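Local structure of putative glucoamylase (Bacteroides caccae ATCC 43185, 4QT9) at residues P42-A47 / N63-G68; G132-E137 / L186-S191. The protein is a putative glucoamylase with an alpha/alpha toroid fold, and probably hydrolyses glycosidic bonds in glucose-containing oligo- or polysaccharides. All blocks are in the same frame, centred on the assembly; numbering follows the deposited sequence.

Interaction 1 (P42-A47 / N63-G68)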
ATOM      1  N   PRO A  42       3.959 -13.674 -15.645  1.00 31.67           N
ATOM      2  CA  PRO A  42       3.170 -14.879 -15.991  1.00 32.14           C
ATOM      3  C   PRO A  42       3.272 -16.098 -15.081  1.00 36.65           C
ATOM      4  O   PRO A  42       2.224 -16.700 -14.813  1.00 36.44           O
ATOM      5  CB  PRO A  42       3.659 -15.241 -17.400  1.00 34.37           C
ATOM      6  CG  PRO A  42       4.931 -14.477 -17.594  1.00 37.99           C
ATOM      7  CD  PRO A  42       4.771 -13.228 -16.793  1.00 32.89           C
ATOM      8  N   ASN A  43       4.497 -16.489 -14.639  1.00 33.64           N
ATOM      9  CA  ASN A  43       4.683 -17.660 -13.782  0.50 33.65           C
ATOM     10  C   ASN A  43       3.971 -17.493 -12.420  1.00 36.10           C
ATOM     11  O   ASN A  43       3.228 -18.386 -11.998  1.00 37.77           O
ATOM     12  CB  ASN A  43       6.181 -17.939 -13.575  0.50 33.78           C
ATOM     13  CG  ASN A  43       6.928 -18.277 -14.843  0.50 41.37           C
ATOM     14  OD1 ASN A  43       6.979 -19.433 -15.277  0.50 35.22           O
ATOM     15  ND2 ASN A  43       7.554 -17.275 -15.443  0.50 24.94           N
ATOM     16  N   SER A  44       4.221 -16.374 -11.728  1.00 31.08           N
ATOM     17  CA  SER A  44       3.688 -16.089 -10.402  1.00 29.81           C
ATOM     18  C   SER A  44       2.250 -15.583 -10.386  1.00 33.57           C
ATOM     19  O   SER A  44       1.573 -15.741  -9.378  1.00 32.40           O
ATOM     20  CB  SER A  44       4.568 -15.048  -9.720  1.00 31.76           C
ATOM     21  OG  SER A  44       4.490 -13.794 -10.377  1.00 35.08           O
ATOM     22  N   GLY A  45       1.838 -14.883 -11.444  1.00 31.60           N
ATOM     23  CA  GLY A  45       0.534 -14.224 -11.486  1.00 30.72           C
ATOM     24  C   GLY A  45       0.574 -12.937 -10.666  1.00 30.98           C
ATOM     25  O   GLY A  45      -0.434 -12.219 -10.539  1.00 29.08           O
ATOM     26  N   LEU A  46       1.774 -12.624 -10.122  1.00 25.07           N
ATOM     27  CA  LEU A  46       1.993 -11.477  -9.246  1.00 24.54           C
ATOM     28  C   LEU A  46       2.463 -10.232  -9.974  1.00 30.23           C
ATOM     29  O   LEU A  46       2.812 -10.264 -11.158  1.00 31.44           O
ATOM     30  CB  LEU A  46       2.953 -11.814  -8.096  1.00 24.41           C
ATOM     31  CG  LEU A  46       2.374 -12.764  -7.066  1.00 29.39           C
ATOM     32  CD1 LEU A  46       3.413 -13.185  -6.118  1.00 31.14           C
ATOM     33  CD2 LEU A  46       1.225 -12.117  -6.331  1.00 29.78           C
ATOM     34  N   ALA A  47       2.384  -9.122  -9.246  1.00 25.39           N
ATOM     35  CA  ALA A  47       2.671  -7.782  -9.678  1.00 25.65           C
ATOM     36  C   ALA A  47       4.164  -7.528  -9.835  1.00 28.77           C
ATOM     37  O   ALA A  47       4.912  -7.635  -8.854  1.00 26.71           O
ATOM     38  CB  ALA A  47       2.092  -6.793  -8.662  1.00 25.82           C
ATOM     39  N   ASN A  63      10.683  -8.945 -14.902  1.00 28.64           N
ATOM     40  CA  ASN A  63      10.178 -10.153 -14.257  1.00 28.25           C
ATOM     41  C   ASN A  63      10.310 -10.138 -12.721  1.00 31.83           C
ATOM     42  O   ASN A  63       9.984 -11.144 -12.073  1.00 32.10           O
ATOM     43  CB  ASN A  63      10.913 -11.376 -14.808  1.00 30.80           C
ATOM     44  CG  ASN A  63      12.382 -11.466 -14.449  1.00 53.13           C
ATOM     45  OD1 ASN A  63      13.081 -10.469 -14.197  1.00 39.41           O
ATOM     46  ND2 ASN A  63      12.897 -12.675 -14.488  1.00 55.63           N
ATOM     47  N   VAL A  64      10.823  -9.031 -12.150  1.00 27.65           N
ATOM     48  CA  VAL A  64      10.998  -8.882 -10.708  1.00 27.15           C
ATOM     49  C   VAL A  64       9.663  -8.461 -10.102  1.00 31.00           C
ATOM     50  O   VAL A  64       9.132  -7.404 -10.442  1.00 28.95           O
ATOM     51  CB  VAL A  64      12.158  -7.927 -10.345  1.00 31.05           C
ATOM     52  CG1 VAL A  64      12.129  -7.546  -8.869  1.00 29.97           C
ATOM     53  CG2 VAL A  64      13.507  -8.544 -10.721  1.00 31.21           C
ATOM     54  N   VAL A  65       9.123  -9.319  -9.210  1.00 29.34           N
ATOM     55  CA  VAL A  65       7.844  -9.120  -8.527  1.00 28.53           C
ATOM     56  C   VAL A  65       8.075  -8.565  -7.119  1.00 28.51           C
ATOM     57  O   VAL A  65       9.024  -8.942  -6.432  1.00 23.88           O
ATOM     58  CB  VAL A  65       6.940 -10.398  -8.490  1.00 33.39           C
ATOM     59  CG1 VAL A  65       6.447 -10.779  -9.889  1.00 33.42           C
ATOM     60  CG2 VAL A  65       7.656 -11.575  -7.859  1.00 33.74           C
ATOM     61  N   THR A  66       7.181  -7.682  -6.700  1.00 26.65           N
ATOM     62  CA  THR A  66       7.251  -7.021  -5.396  1.00 26.86           C
ATOM     63  C   THR A  66       6.210  -7.664  -4.462  1.00 28.18           C
ATOM     64  O   THR A  66       5.076  -7.861  -4.868  1.00 28.63           O
ATOM     65  CB  THR A  66       7.101  -5.487  -5.575  1.00 31.41           C
ATOM     66  OG1 THR A  66       7.119  -4.863  -4.295  1.00 40.88           O
ATOM     67  CG2 THR A  66       5.842  -5.073  -6.346  1.00 25.14           C
ATOM     68  N   SER A  67       6.597  -7.997  -3.238  1.00 21.82           N
ATOM     69  CA  SER A  67       5.684  -8.602  -2.283  1.00 21.41           C
ATOM     70  C   SER A  67       4.594  -7.621  -1.826  1.00 27.57           C
ATOM     71  O   SER A  67       3.414  -7.964  -1.905  1.00 29.68           O
ATOM     72  CB  SER A  67       6.451  -9.167  -1.086  1.00 24.17           C
ATOM     73  OG  SER A  67       7.340  -8.200  -0.549  1.00 27.54           O
ATOM     74  N   GLY A  68       4.982  -6.414  -1.396  1.00 23.23           N
ATOM     75  CA  GLY A  68       4.053  -5.393  -0.926  1.00 22.01           C
ATOM     76  C   GLY A  68       3.035  -4.980  -1.971  1.00 25.59           C
ATOM     77  O   GLY A  68       1.827  -5.038  -1.720  1.00 24.61           O
TER
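The carbonyl oxygen of A47 is the polar atom on which V65 and T66 converge: T66 N donates to A47 O at 3.1 Å, nearly along the C=O axis. V65 adds a CA-H...O contact to the same oxygen, with V65 CA 3.3 Å from A47 O. In the alpha/alpha toroid fold this bond ties the loop after helix 21-37 to the edge strand 64-66 of a three-stranded antiparallel sheet, at the point where T66 becomes the N-cap residue of helix 67-83. Beside this bond V65 turns a methyl to the loop. V65 sends CG1 back beside its own backbone N, anti to its carbonyl carbon (chi1 -67°), and this methyl reaches S44 and L46. L46 meets it with its CB, which stands 4.1 Å from V65 CG1. From S44 it is the hydroxyl that touches, S44 OG lying 3.6 Å from V65 CG1. Its torsion sets OG between the backbone N and the carbonyl carbon (chi1 67°), within range of the backbone N two residues on, from which it accepts: an ST turn that carries the loop through G45 at positive phi. E41 OE1 is hydrogen-bonded to the same hydroxyl. Replacing S44 by an alanine would probably leave L46 N without its acceptor and E41 without this partner, leaving the turn freer to shift beside V65 CG1. F101 of helix 88-104 packs against S44, L46 and V65 alike. Within the ST turn, L46 N lies 3.0 Å from S44 OG, with an N-H...O angle of 157°.

Interaction 2 (G132-E137 / L186-S191)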
ATOM      1  N   GLY A 132      17.099 -10.521   2.605  1.00 27.27           N
ATOM      2  CA  GLY A 132      16.313 -11.464   3.389  1.00 26.51           C
ATOM      3  C   GLY A 132      14.889 -11.007   3.528  1.00 28.82           C
ATOM      4  O   GLY A 132      14.283 -10.557   2.568  1.00 27.17           O
ATOM      5  N   GLY A 133      14.352 -11.147   4.723  1.00 25.78           N
ATOM      6  CA  GLY A 133      12.991 -10.735   5.004  1.00 23.95           C
ATOM      7  C   GLY A 133      12.869  -9.234   5.159  1.00 24.04           C
ATOM      8  O   GLY A 133      13.805  -8.556   5.590  1.00 22.93           O
ATOM      9  N   ASP A 134      11.721  -8.724   4.738  1.00 19.44           N
ATOM     10  CA  ASP A 134      11.269  -7.330   4.826  1.00 19.08           C
ATOM     11  C   ASP A 134       9.888  -7.410   5.462  1.00 23.86           C
ATOM     12  O   ASP A 134       8.943  -7.861   4.799  1.00 24.34           O
ATOM     13  CB  ASP A 134      11.245  -6.695   3.405  1.00 19.87           C
ATOM     14  CG  ASP A 134      10.828  -5.237   3.405  1.00 31.13           C
ATOM     15  OD1 ASP A 134       9.899  -4.872   4.191  1.00 33.33           O
ATOM     16  OD2 ASP A 134      11.424  -4.453   2.643  1.00 30.40           O
ATOM     17  N   LEU A 135       9.776  -7.102   6.764  1.00 21.68           N
ATOM     18  CA  LEU A 135       8.511  -7.294   7.488  1.00 21.68           C
ATOM     19  C   LEU A 135       7.389  -6.305   7.101  1.00 24.87           C
ATOM     20  O   LEU A 135       6.203  -6.651   7.171  1.00 25.18           O
ATOM     21  CB  LEU A 135       8.739  -7.273   9.004  1.00 21.56           C
ATOM     22  CG  LEU A 135       7.706  -8.029   9.839  1.00 26.08           C
ATOM     23  CD1 LEU A 135       7.729  -9.509   9.550  1.00 26.51           C
ATOM     24  CD2 LEU A 135       7.903  -7.770  11.313  1.00 25.00           C
ATOM     25  N   VAL A 136       7.755  -5.120   6.655  1.00 21.79           N
ATOM     26  CA  VAL A 136       6.792  -4.111   6.205  1.00 20.79           C
ATOM     27  C   VAL A 136       6.118  -4.597   4.924  1.00 23.22           C
ATOM     28  O   VAL A 136       4.902  -4.559   4.809  1.00 22.74           O
ATOM     29  CB  VAL A 136       7.505  -2.765   6.004  1.00 24.30           C
ATOM     30  CG1 VAL A 136       6.575  -1.741   5.361  1.00 23.57           C
ATOM     31  CG2 VAL A 136       8.053  -2.261   7.331  1.00 23.85           C
ATOM     32  N   GLU A 137       6.906  -5.086   3.980  1.00 21.51           N
ATOM     33  CA  GLU A 137       6.414  -5.627   2.720  1.00 22.26           C
ATOM     34  C   GLU A 137       5.575  -6.891   2.958  1.00 24.49           C
ATOM     35  O   GLU A 137       4.542  -7.077   2.307  1.00 22.99           O
ATOM     36  CB  GLU A 137       7.604  -5.911   1.807  1.00 24.59           C
ATOM     37  CG  GLU A 137       8.157  -4.649   1.173  1.00 36.79           C
ATOM     38  CD  GLU A 137       7.420  -4.244  -0.089  1.00 64.04           C
ATOM     39  OE1 GLU A 137       7.630  -4.899  -1.140  1.00 69.08           O
ATOM     40  OE2 GLU A 137       6.604  -3.297  -0.017  1.00 50.29           O
ATOM     41  N   LEU A 186       9.511  -3.936  16.540  1.00 20.80           N
ATOM     42  CA  LEU A 186       9.698  -4.796  15.376  1.00 19.97           C
ATOM     43  C   LEU A 186      10.759  -4.195  14.474  1.00 25.20           C
ATOM     44  O   LEU A 186      10.709  -3.001  14.193  1.00 24.02           O
ATOM     45  CB  LEU A 186       8.380  -4.976  14.591  1.00 19.07           C
ATOM     46  CG  LEU A 186       7.283  -5.754  15.302  1.00 21.92           C
ATOM     47  CD1 LEU A 186       5.953  -5.552  14.607  1.00 21.13           C
ATOM     48  CD2 LEU A 186       7.651  -7.241  15.391  1.00 21.30           C
ATOM     49  N   TYR A 187      11.706  -5.015  14.022  1.00 23.45           N
ATOM     50  CA  TYR A 187      12.739  -4.594  13.072  1.00 23.82           C
ATOM     51  C   TYR A 187      12.238  -4.825  11.649  1.00 27.11           C
ATOM     52  O   TYR A 187      11.506  -5.784  11.382  1.00 24.44           O
ATOM     53  CB  TYR A 187      14.056  -5.342  13.323  1.00 25.47           C
ATOM     54  CG  TYR A 187      14.811  -4.802  14.514  1.00 28.36           C
ATOM     55  CD1 TYR A 187      14.459  -5.163  15.815  1.00 30.07           C
ATOM     56  CD2 TYR A 187      15.882  -3.930  14.346  1.00 30.08           C
ATOM     57  CE1 TYR A 187      15.141  -4.650  16.918  1.00 30.63           C
ATOM     58  CE2 TYR A 187      16.566  -3.404  15.442  1.00 31.73           C
ATOM     59  CZ  TYR A 187      16.201  -3.780  16.726  1.00 38.03           C
ATOM     60  OH  TYR A 187      16.889  -3.290  17.803  1.00 36.59           O
ATOM     61  N   TRP A 188      12.609  -3.926  10.730  1.00 25.71           N
ATOM     62  CA  TRP A 188      12.181  -3.983   9.347  1.00 25.12           C
ATOM     63  C   TRP A 188      12.734  -5.221   8.616  1.00 27.32           C
ATOM     64  O   TRP A 188      11.989  -5.879   7.875  1.00 26.96           O
ATOM     65  CB  TRP A 188      12.646  -2.694   8.616  1.00 24.35           C
ATOM     66  CG  TRP A 188      11.886  -2.372   7.361  1.00 25.27           C
ATOM     67  CD1 TRP A 188      11.697  -3.190   6.279  1.00 27.95           C
ATOM     68  CD2 TRP A 188      11.345  -1.091   6.995  1.00 25.39           C
ATOM     69  NE1 TRP A 188      11.013  -2.521   5.291  1.00 27.11           N
ATOM     70  CE2 TRP A 188      10.816  -1.218   5.688  1.00 29.39           C
ATOM     71  CE3 TRP A 188      11.258   0.160   7.649  1.00 26.92           C
ATOM     72  CZ2 TRP A 188      10.166  -0.158   5.040  1.00 28.99           C
ATOM     73  CZ3 TRP A 188      10.579   1.194   7.025  1.00 28.97           C
ATOM     74  CH2 TRP A 188      10.039   1.033   5.736  1.00 29.51           C
ATOM     75  N   HIS A 189      14.045  -5.512   8.812  1.00 21.39           N
ATOM     76  CA  HIS A 189      14.750  -6.582   8.111  1.00 20.66           C
ATOM     77  C   HIS A 189      15.472  -7.593   8.956  1.00 25.95           C
ATOM     78  O   HIS A 189      15.914  -7.325  10.073  1.00 25.51           O
ATOM     79  CB  HIS A 189      15.828  -6.002   7.173  1.00 21.42           C
ATOM     80  CG  HIS A 189      15.451  -4.742   6.471  1.00 23.81           C
ATOM     81  ND1 HIS A 189      15.721  -3.509   7.030  1.00 25.66           N
ATOM     82  CD2 HIS A 189      14.904  -4.562   5.248  1.00 24.34           C
ATOM     83  CE1 HIS A 189      15.332  -2.623   6.127  1.00 24.52           C
ATOM     84  NE2 HIS A 189      14.802  -3.215   5.061  1.00 24.25           N
ATOM     85  N   TRP A 190      15.680  -8.746   8.332  1.00 24.97           N
ATOM     86  CA  TRP A 190      16.477  -9.859   8.822  1.00 26.83           C
ATOM     87  C   TRP A 190      17.071 -10.568   7.631  1.00 33.40           C
ATOM     88  O   TRP A 190      16.364 -10.902   6.665  1.00 33.05           O
ATOM     89  CB  TRP A 190      15.715 -10.844   9.732  1.00 25.23           C
ATOM     90  CG  TRP A 190      16.606 -11.956  10.201  1.00 27.18           C
ATOM     91  CD1 TRP A 190      17.525 -11.894  11.209  1.00 30.66           C
ATOM     92  CD2 TRP A 190      16.778 -13.243   9.580  1.00 27.42           C
ATOM     93  NE1 TRP A 190      18.244 -13.059  11.266  1.00 31.11           N
ATOM     94  CE2 TRP A 190      17.792 -13.917  10.293  1.00 32.23           C
ATOM     95  CE3 TRP A 190      16.168 -13.891   8.490  1.00 28.69           C
ATOM     96  CZ2 TRP A 190      18.173 -15.236   9.992  1.00 32.25           C
ATOM     97  CZ3 TRP A 190      16.563 -15.187   8.171  1.00 31.02           C
ATOM     98  CH2 TRP A 190      17.548 -15.850   8.920  1.00 32.64           C
ATOM     99  N   SER A 191      18.376 -10.815   7.713  1.00 31.42           N
ATOM    100  CA  SER A 191      19.107 -11.485   6.648  1.00 31.65           C
ATOM    101  C   SER A 191      19.754 -12.774   7.149  1.00 36.80           C
ATOM    102  O   SER A 191      20.360 -12.751   8.221  1.00 36.45           O
ATOM    103  CB  SER A 191      20.182 -10.561   6.098  1.00 32.50           C
ATOM    104  OG  SER A 191      21.126 -11.313   5.354  1.00 34.71           O
TER
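V136 sets CG2 over one face of the W188 indole as a CH-pi contact, 3.5 Å from the centroid of the five-membered ring and only 14° off its normal. V136 CG2 stands beside its backbone N, while CG1 takes the position anti to that nitrogen and reaches the six-membered ring at W188 CZ2. W188 carries its ring there with CG anti to the backbone N (chi1 -159°). At the indole edge comes D134, its carboxylate turned 69° from the ring plane, and W188 NE1 gives OD1 of D134 a weak, bent bond of 2.8 Å. The same OD1 caps helix 135-152, accepting from E137 N at 3.0 Å from above the carboxylate plane. The backbones beside them form a two-stranded antiparallel sheet in which G133 and W190 form the hydrogen-bonded pair and D134 and H189 the non-hydrogen-bonded one. G133 N bonds W190 O at 2.8 Å; the return bond from W190 N is weak. Past the sheet, L135 N binds W188 O at 2.8 Å, almost straight. H189 stands on the same face as D134, and W188 CD1 sits over one face of its imidazole, offset toward the rim. Farther along, L135 and L186 cross at about a right angle, L135 CD2 lying 4.1 Å from L186 CD2.

Overall arrangement
Interaction 1 closes before interaction 2 opens along the chain, and their centres lie 19 Å apart. Each sits at the start of a helix, 67-83 in the first and 135-152 in the second, and each pairs that start, with the short strand leading into it, with another part of the chain: a loop for 42-47, a strand and its approach for 186-191. The two meet where the helices begin: E137 OE1 probably accepts from G68 N at 3.1 Å, and E137 CB packs against S67 OG. The side chain of E137 thus reaches from the first turn of one helix to that of the other, which joins the two buried contacts directly.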